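PDB 3OBK: delta-aminolevulinic acid dehydratase from Toxoplasma gondii ME49, which catalyses the condensation of two molecules of 5-aminolevulinic acid to porphobilinogen, an early step of tetrapyrrole (haem) biosynthesis, and forms an octamer. Local coordinates for residues 77-82 against 88-93; 121-124 against 128-131; 143-148 against 154-159. All coordinates share one frame; numbering follows the deposited sequence.

Contact 1 of 3, residues 77-82 against 88-93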
loop_
_atom_site.group_PDB
_atom_site.type_symbol
_atom_site.label_atom_id
_atom_site.label_comp_id
_atom_site.label_asym_id
_atom_site.label_seq_id
_atom_site.Cartn_x
_atom_site.Cartn_y
_atom_site.Cartn_z
ATOM N N LYS A 77 -15.685 18.241 -44.971
ATOM C CA LYS A 77 -15.615 16.943 -45.663
ATOM C C LYS A 77 -14.892 15.925 -44.799
ATOM O O LYS A 77 -15.303 14.769 -44.708
ATOM C CB LYS A 77 -14.946 17.020 -47.064
ATOM N N GLU A 78 -13.814 16.361 -44.166
ATOM C CA GLU A 78 -12.949 15.442 -43.448
ATOM C C GLU A 78 -13.587 14.962 -42.136
ATOM O O GLU A 78 -13.535 13.779 -41.828
ATOM C CB GLU A 78 -11.583 16.091 -43.196
ATOM C CG GLU A 78 -10.535 15.173 -42.545
ATOM C CD GLU A 78 -10.006 14.127 -43.490
ATOM O OE1 GLU A 78 -9.934 14.398 -44.703
ATOM O OE2 GLU A 78 -9.627 13.024 -43.025
ATOM N N VAL A 79 -14.181 15.879 -41.377
ATOM C CA VAL A 79 -14.922 15.487 -40.194
ATOM C C VAL A 79 -16.018 14.475 -40.531
ATOM O O VAL A 79 -16.195 13.459 -39.833
ATOM C CB VAL A 79 -15.475 16.701 -39.452
ATOM C CG1 VAL A 79 -16.550 16.291 -38.431
ATOM C CG2 VAL A 79 -14.325 17.442 -38.764
ATOM N N GLY A 80 -16.729 14.743 -41.616
ATOM C CA GLY A 80 -17.754 13.848 -42.117
ATOM C C GLY A 80 -17.294 12.431 -42.447
ATOM O O GLY A 80 -18.006 11.488 -42.158
ATOM N N GLU A 81 -16.131 12.290 -43.092
ATOM C CA GLU A 81 -15.595 10.965 -43.415
ATOM C C GLU A 81 -15.190 10.211 -42.117
ATOM O O GLU A 81 -15.452 9.019 -41.961
ATOM C CB GLU A 81 -14.391 11.075 -44.355
ATOM C CG GLU A 81 -13.878 9.705 -44.799
ATOM C CD GLU A 81 -12.555 9.716 -45.559
ATOM O OE1 GLU A 81 -12.054 10.797 -45.876
ATOM O OE2 GLU A 81 -12.020 8.620 -45.853
ATOM N N ALA A 82 -14.557 10.940 -41.199
ATOM C CA ALA A 82 -14.161 10.395 -39.924
ATOM C C ALA A 82 -15.398 10.020 -39.101
ATOM O O ALA A 82 -15.449 8.927 -38.528
ATOM C CB ALA A 82 -13.255 11.360 -39.179
ATOM N N LYS A 88 -15.875 10.094 -33.060
ATOM C CA LYS A 88 -16.836 11.082 -32.595
ATOM C C LYS A 88 -16.182 12.370 -32.111
ATOM O O LYS A 88 -16.849 13.410 -32.082
ATOM C CB LYS A 88 -17.769 10.468 -31.522
ATOM C CG LYS A 88 -19.072 9.861 -32.127
ATOM C CD LYS A 88 -19.202 8.386 -31.946
ATOM C CE LYS A 88 -20.635 7.905 -32.195
ATOM N NZ LYS A 88 -21.497 7.875 -30.938
ATOM N N ALA A 89 -14.883 12.331 -31.800
ATOM C CA ALA A 89 -14.201 13.486 -31.186
ATOM C C ALA A 89 -13.081 14.054 -32.033
ATOM O O ALA A 89 -12.185 13.344 -32.456
ATOM C CB ALA A 89 -13.663 13.110 -29.825
ATOM N N PHE A 90 -13.100 15.361 -32.201
ATOM C CA PHE A 90 -12.228 16.035 -33.139
ATOM C C PHE A 90 -11.637 17.256 -32.475
ATOM O O PHE A 90 -12.339 18.051 -31.852
ATOM C CB PHE A 90 -13.012 16.477 -34.382
ATOM C CG PHE A 90 -13.722 15.368 -35.073
ATOM C CD1 PHE A 90 -13.148 14.741 -36.139
ATOM C CD2 PHE A 90 -14.947 14.933 -34.633
ATOM C CE1 PHE A 90 -13.793 13.711 -36.769
ATOM C CE2 PHE A 90 -15.590 13.902 -35.245
ATOM C CZ PHE A 90 -15.002 13.276 -36.309
ATOM N N MET A 91 -10.342 17.410 -32.628
ATOM C CA MET A 91 -9.606 18.475 -31.984
ATOM C C MET A 91 -9.211 19.395 -33.146
ATOM O O MET A 91 -8.807 18.905 -34.194
ATOM C CB MET A 91 -8.406 17.819 -31.282
ATOM C CG MET A 91 -7.665 18.572 -30.220
ATOM S SD MET A 91 -6.421 17.461 -29.406
ATOM C CE MET A 91 -7.251 16.850 -27.936
ATOM N N LEU A 92 -9.347 20.708 -32.980
ATOM C CA LEU A 92 -9.108 21.667 -34.072
ATOM C C LEU A 92 -8.023 22.694 -33.791
ATOM O O LEU A 92 -8.059 23.407 -32.798
ATOM C CB LEU A 92 -10.382 22.449 -34.403
ATOM C CG LEU A 92 -11.699 21.707 -34.522
ATOM C CD1 LEU A 92 -12.743 22.756 -34.797
ATOM C CD2 LEU A 92 -11.660 20.638 -35.617
ATOM N N PHE A 93 -7.088 22.802 -34.710
ATOM C CA PHE A 93 -6.002 23.736 -34.592
ATOM C C PHE A 93 -6.059 24.696 -35.785
ATOM O O PHE A 93 -6.280 24.265 -36.907
ATOM C CB PHE A 93 -4.695 22.967 -34.621
ATOM C CG PHE A 93 -4.511 22.015 -33.480
ATOM C CD1 PHE A 93 -4.107 22.469 -32.235
ATOM C CD2 PHE A 93 -4.645 20.664 -33.671
ATOM C CE1 PHE A 93 -3.887 21.581 -31.201
ATOM C CE2 PHE A 93 -4.410 19.774 -32.659
ATOM C CZ PHE A 93 -4.039 20.212 -31.431
#
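V79 and A82, one turn apart on the helix, meet the ring of F90 in two different ways. The first is a CH-pi contact: V79 CG1 sits over the middle of one ring face, 4.0 Å from the ring centroid of F90 and 11° off its normal. CG1 of V79 is anti to the backbone N (chi1 165°), which turns this methyl over the ring and leaves the other, CG2, to graze the ring's border at 3.9 Å from F90 CD1. The second is apolar contact at the ring edge. A82 CB lies near the ring plane, 3.4 Å from F90 CE1, so the phenyl group is bounded on a face and along an edge by the same helix. The backbone joins in as well, since V79 O comes within 3.7 Å of F90 CZ. All three residues are buried. The contact fastens helix 72-84 to strand 89-95 of the TIM barrel, the strand that the helix leads into. L122 of helix 114-125 and L50 of strand 46-53 also pack on V79, V129 touches both V79 and F90, and Y48 of strand 46-53 lies against A82.

Contact 2 of 3, residues 121-124 against 128-131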
loop_
_atom_site.group_PDB
_atom_site.type_symbol
_atom_site.label_atom_id
_atom_site.label_comp_id
_atom_site.label_asym_id
_atom_site.label_seq_id
_atom_site.Cartn_x
_atom_site.Cartn_y
_atom_site.Cartn_z
ATOM N N ALA A 121 -19.193 26.392 -37.866
ATOM C CA ALA A 121 -19.474 25.710 -39.118
ATOM C C ALA A 121 -19.627 24.184 -38.921
ATOM O O ALA A 121 -20.488 23.561 -39.515
ATOM C CB ALA A 121 -18.396 26.040 -40.146
ATOM N N LEU A 122 -18.797 23.594 -38.076
ATOM C CA LEU A 122 -18.836 22.155 -37.865
ATOM C C LEU A 122 -20.080 21.779 -37.103
ATOM O O LEU A 122 -20.752 20.810 -37.443
ATOM C CB LEU A 122 -17.592 21.682 -37.129
ATOM C CG LEU A 122 -16.389 21.532 -38.032
ATOM C CD1 LEU A 122 -15.131 21.360 -37.226
ATOM C CD2 LEU A 122 -16.575 20.364 -38.959
ATOM N N LYS A 123 -20.378 22.554 -36.069
ATOM C CA LYS A 123 -21.658 22.424 -35.339
ATOM C C LYS A 123 -22.940 22.582 -36.194
ATOM O O LYS A 123 -23.914 21.884 -35.949
ATOM C CB LYS A 123 -21.695 23.390 -34.144
ATOM C CG LYS A 123 -20.818 22.936 -32.987
ATOM C CD LYS A 123 -21.491 21.876 -32.145
ATOM C CE LYS A 123 -20.488 21.076 -31.292
ATOM N NZ LYS A 123 -21.169 20.095 -30.393
ATOM N N GLU A 124 -22.949 23.481 -37.174
ATOM C CA GLU A 124 -24.119 23.616 -38.036
ATOM C C GLU A 124 -24.243 22.376 -38.922
ATOM O O GLU A 124 -25.353 21.907 -39.162
ATOM C CB GLU A 124 -24.101 24.901 -38.894
ATOM N N ASP A 128 -24.323 17.114 -33.409
ATOM C CA ASP A 128 -23.918 16.289 -32.277
ATOM C C ASP A 128 -22.408 15.971 -32.244
ATOM O O ASP A 128 -21.968 15.132 -31.443
ATOM C CB ASP A 128 -24.721 14.989 -32.290
ATOM C CG ASP A 128 -24.408 14.103 -33.494
ATOM O OD1 ASP A 128 -24.885 12.963 -33.510
ATOM O OD2 ASP A 128 -23.690 14.536 -34.425
ATOM N N VAL A 129 -21.617 16.615 -33.111
ATOM C CA VAL A 129 -20.170 16.335 -33.174
ATOM C C VAL A 129 -19.517 16.740 -31.855
ATOM O O VAL A 129 -19.929 17.719 -31.234
ATOM C CB VAL A 129 -19.468 17.089 -34.390
ATOM C CG1 VAL A 129 -19.432 18.624 -34.167
ATOM C CG2 VAL A 129 -18.046 16.541 -34.672
ATOM N N LEU A 130 -18.509 15.993 -31.424
ATOM C CA LEU A 130 -17.713 16.403 -30.251
ATOM C C LEU A 130 -16.451 17.223 -30.643
ATOM O O LEU A 130 -15.545 16.708 -31.276
ATOM C CB LEU A 130 -17.332 15.169 -29.440
ATOM C CG LEU A 130 -16.977 15.424 -27.983
ATOM C CD1 LEU A 130 -18.231 15.875 -27.241
ATOM C CD2 LEU A 130 -16.376 14.168 -27.354
ATOM N N LEU A 131 -16.410 18.501 -30.274
ATOM C CA LEU A 131 -15.286 19.375 -30.639
ATOM C C LEU A 131 -14.436 19.783 -29.447
ATOM O O LEU A 131 -14.940 20.219 -28.436
ATOM C CB LEU A 131 -15.783 20.628 -31.352
ATOM C CG LEU A 131 -16.689 20.402 -32.559
ATOM C CD1 LEU A 131 -17.062 21.740 -33.210
ATOM C CD2 LEU A 131 -16.045 19.433 -33.570
#
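K123 lays its aliphatic chain over L131 and V129 and ends in an ammonium group that bonds to the loop backbone. K123 CG meets L131 CD1 at 3.9 Å, the two side chains sliding past each other in opposite directions, and further out K123 CE packs 3.9 Å from V129 CG1. A bend at chi2 (-80°) turns the otherwise extended end of the lysine toward the backbone of V129, where K123 NZ donates a hydrogen bond of 2.8 Å to V129 O, nearly in line with the carbonyl (C=O...N 166°). The ammonium has a second partner, the carboxylate of D178, in a salt bridge; since the same D178 oxygen also accepts from L131 N, this aspartate ties the lysine to the start of the strand. The rest of the contact is apolar. L131 CD1 also reaches L122 CB at 4.0 Å, so one methyl touches two successive helix residues. CG1 of V129, placed between its own backbone N and carbonyl carbon (chi1 69°), faces the helix and comes within 4.2 Å of L122 O. This is the return leg of a beta-alpha-beta unit, made of strand 89-95, helix 114-125 and strand 130-135: the end of the helix is pinned on the strand it feeds. L122 is covered in addition by L75, L76 and V79 of helix 72-84 and by L92 of strand 89-95.

Contact 3 of 3, residues 143-148 against 154-159. With PBG (3-[5-(aminomethyl)-4-(carboxymethyl)-1H-pyrrol-3-yl]propanoic acid), chain L.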
loop_
_atom_site.group_PDB
_atom_site.type_symbol
_atom_site.label_atom_id
_atom_site.label_comp_id
_atom_site.label_asym_id
_atom_site.label_seq_id
_atom_site.Cartn_x
_atom_site.Cartn_y
_atom_site.Cartn_z
ATOM N N MET A 143 5.825 35.195 -31.496
ATOM C CA MET A 143 7.028 34.670 -30.879
ATOM C C MET A 143 7.046 33.154 -30.881
ATOM O O MET A 143 8.054 32.558 -30.532
ATOM C CB MET A 143 7.121 35.162 -29.448
ATOM C CG MET A 143 7.061 36.686 -29.314
ATOM S SD MET A 143 8.630 37.426 -29.675
ATOM C CE MET A 143 8.399 38.028 -31.335
ATOM N N GLY A 144 5.946 32.528 -31.286
ATOM C CA GLY A 144 5.836 31.078 -31.214
ATOM C C GLY A 144 5.855 30.512 -29.795
ATOM O O GLY A 144 6.293 29.395 -29.579
ATOM N N HIS A 145 5.380 31.294 -28.823
ATOM C CA HIS A 145 5.217 30.808 -27.457
ATOM C C HIS A 145 3.750 30.711 -27.026
ATOM O O HIS A 145 2.892 31.437 -27.538
ATOM C CB HIS A 145 6.014 31.678 -26.505
ATOM C CG HIS A 145 7.479 31.453 -26.602
ATOM N ND1 HIS A 145 8.111 30.431 -25.936
ATOM C CD2 HIS A 145 8.432 32.081 -27.329
ATOM C CE1 HIS A 145 9.400 30.462 -26.219
ATOM N NE2 HIS A 145 9.620 31.443 -27.075
ATOM N N ASP A 146 3.485 29.796 -26.092
ATOM C CA ASP A 146 2.135 29.533 -25.594
ATOM C C ASP A 146 1.631 30.641 -24.681
ATOM O O ASP A 146 0.465 30.674 -24.347
ATOM C CB ASP A 146 2.073 28.218 -24.819
ATOM C CG ASP A 146 2.475 27.001 -25.649
ATOM O OD1 ASP A 146 3.329 27.107 -26.547
ATOM O OD2 ASP A 146 1.976 25.910 -25.349
ATOM N N GLY A 147 2.502 31.540 -24.260
ATOM C CA GLY A 147 2.107 32.696 -23.476
ATOM C C GLY A 147 2.689 34.009 -23.984
ATOM O O GLY A 147 3.430 34.051 -24.987
ATOM N N VAL A 148 2.342 35.082 -23.288
ATOM C CA VAL A 148 2.856 36.405 -23.611
ATOM C C VAL A 148 4.314 36.530 -23.180
ATOM O O VAL A 148 4.662 36.158 -22.081
ATOM C CB VAL A 148 2.043 37.494 -22.939
ATOM C CG1 VAL A 148 2.628 38.848 -23.286
ATOM C CG2 VAL A 148 0.591 37.413 -23.384
ATOM N N GLY A 154 12.184 38.668 -21.729
ATOM C CA GLY A 154 12.003 37.471 -22.550
ATOM C C GLY A 154 11.345 36.298 -21.827
ATOM O O GLY A 154 11.238 35.219 -22.391
ATOM N N LYS A 155 10.899 36.513 -20.586
ATOM C CA LYS A 155 10.130 35.522 -19.852
ATOM C C LYS A 155 8.717 35.404 -20.424
ATOM O O LYS A 155 8.113 36.393 -20.862
ATOM C CB LYS A 155 10.032 35.875 -18.351
ATOM C CG LYS A 155 11.221 35.419 -17.461
ATOM C CD LYS A 155 11.199 36.110 -16.089
ATOM C CE LYS A 155 12.550 36.031 -15.299
ATOM N NZ LYS A 155 12.609 36.960 -14.080
ATOM N N ILE A 156 8.211 34.177 -20.402
ATOM C CA ILE A 156 6.816 33.902 -20.657
ATOM C C ILE A 156 6.056 34.120 -19.357
ATOM O O ILE A 156 6.064 33.268 -18.490
ATOM C CB ILE A 156 6.608 32.445 -21.134
ATOM C CG1 ILE A 156 7.218 32.245 -22.546
ATOM C CG2 ILE A 156 5.120 32.114 -21.137
ATOM C CD1 ILE A 156 8.744 32.093 -22.612
ATOM N N VAL A 157 5.385 35.252 -19.233
ATOM C CA VAL A 157 4.815 35.679 -17.958
ATOM C C VAL A 157 3.521 34.964 -17.682
ATOM O O VAL A 157 2.616 34.964 -18.508
ATOM C CB VAL A 157 4.612 37.230 -17.869
ATOM C CG1 VAL A 157 5.934 37.942 -18.116
ATOM C CG2 VAL A 157 3.553 37.720 -18.818
ATOM N N ASN A 158 3.453 34.364 -16.498
ATOM C CA ASN A 158 2.425 33.399 -16.191
ATOM C C ASN A 158 1.019 33.952 -16.109
ATOM O O ASN A 158 0.131 33.511 -16.835
ATOM C CB ASN A 158 2.721 32.695 -14.885
ATOM C CG ASN A 158 1.952 31.409 -14.763
ATOM O OD1 ASN A 158 2.380 30.385 -15.305
ATOM N ND2 ASN A 158 0.792 31.449 -14.089
ATOM N N ASP A 159 0.824 34.892 -15.205
ATOM C CA ASP A 159 -0.504 35.293 -14.807
ATOM C C ASP A 159 -1.218 36.118 -15.870
ATOM O O ASP A 159 -2.428 36.020 -16.051
ATOM C CB ASP A 159 -0.409 36.099 -13.513
ATOM C CG ASP A 159 0.155 35.281 -12.357
ATOM O OD1 ASP A 159 0.362 34.049 -12.495
ATOM O OD2 ASP A 159 0.381 35.901 -11.303
HETATM C CHA PBG L . 0.431 24.245 -28.651
HETATM C C1A PBG L . 0.391 22.826 -29.117
HETATM C C2A PBG L . 1.472 22.072 -29.565
HETATM C C3A PBG L . 0.961 20.827 -29.882
HETATM C C4A PBG L . -0.378 20.832 -29.537
HETATM N NA PBG L . -0.707 22.057 -29.104
HETATM C C5A PBG L . 2.884 22.525 -29.850
HETATM C C6A PBG L . 3.712 22.887 -28.694
HETATM O O1A PBG L . 3.105 23.149 -27.621
HETATM O O2A PBG L . 4.951 23.009 -28.823
HETATM C C7A PBG L . 1.730 19.713 -30.479
HETATM C C8A PBG L . 0.950 18.573 -31.019
HETATM C C9A PBG L . 1.647 17.604 -31.881
HETATM O O3A PBG L . 0.960 16.933 -32.645
HETATM O O4A PBG L . 2.871 17.623 -32.086
HETATM N N1 PBG L . 0.137 24.514 -27.281
#
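V148 O is met by two groups of segment 154-159. V157 N donates a hydrogen bond of 3.1 Å to V148 O, with an N-H...O angle of 152° and the nitrogen almost on the extension of the carbonyl, while I156 CA adds a CA-H...O contact of 3.4 Å to the same oxygen. Beside this bond, CG1 of I156 is anti to the carbonyl carbon (chi1 -68°), which carries CD1 over the imidazole face of H145, 4.1 Å from the ring centroid, in a CH-pi contact, while I156 CG2 rests 3.9 Å from G147 CA. NE2 of H145 is hydrogen-bonded to T234 and ND1 to Y239, which would fix the rotation of the ring. The segments belong to the long connection between strand 130-135 and helix 158-175 of the TIM barrel, and V157 is the N-cap residue of that helix. From segment 143-148, D146 reaches the pocket, where its OD2 accepts a hydrogen bond of 3.0 Å from the aminomethyl nitrogen N1 of PBG; D146 OD1 forms a salt bridge with K236. D159 makes a salt bridge with R22 of a neighbouring subunit, whose R24 bonds to I156 O and N158 OD1.

In the fold
Contacts 1 and 2 are neighbours, their centres 9 Å apart, and follow one another along the barrel: strands 89-95 and 130-135 run side by side in parallel, with F90 N 2.9 Å from L130 O in a probable hydrogen bond. The two also merge into one apolar layer, where F90 CD2 packs 3.5 Å from V129 CG2. Contact 3 stands apart, its centre about 30 Å from that of contact 1 and 31 Å from that of contact 2. PBG links contacts 1 and 3: F93, at the end of segment 88-93, touches the product, and D146 of contact 3 binds it. Nearest atoms of contacts 1 and 3 are about 9 Å apart.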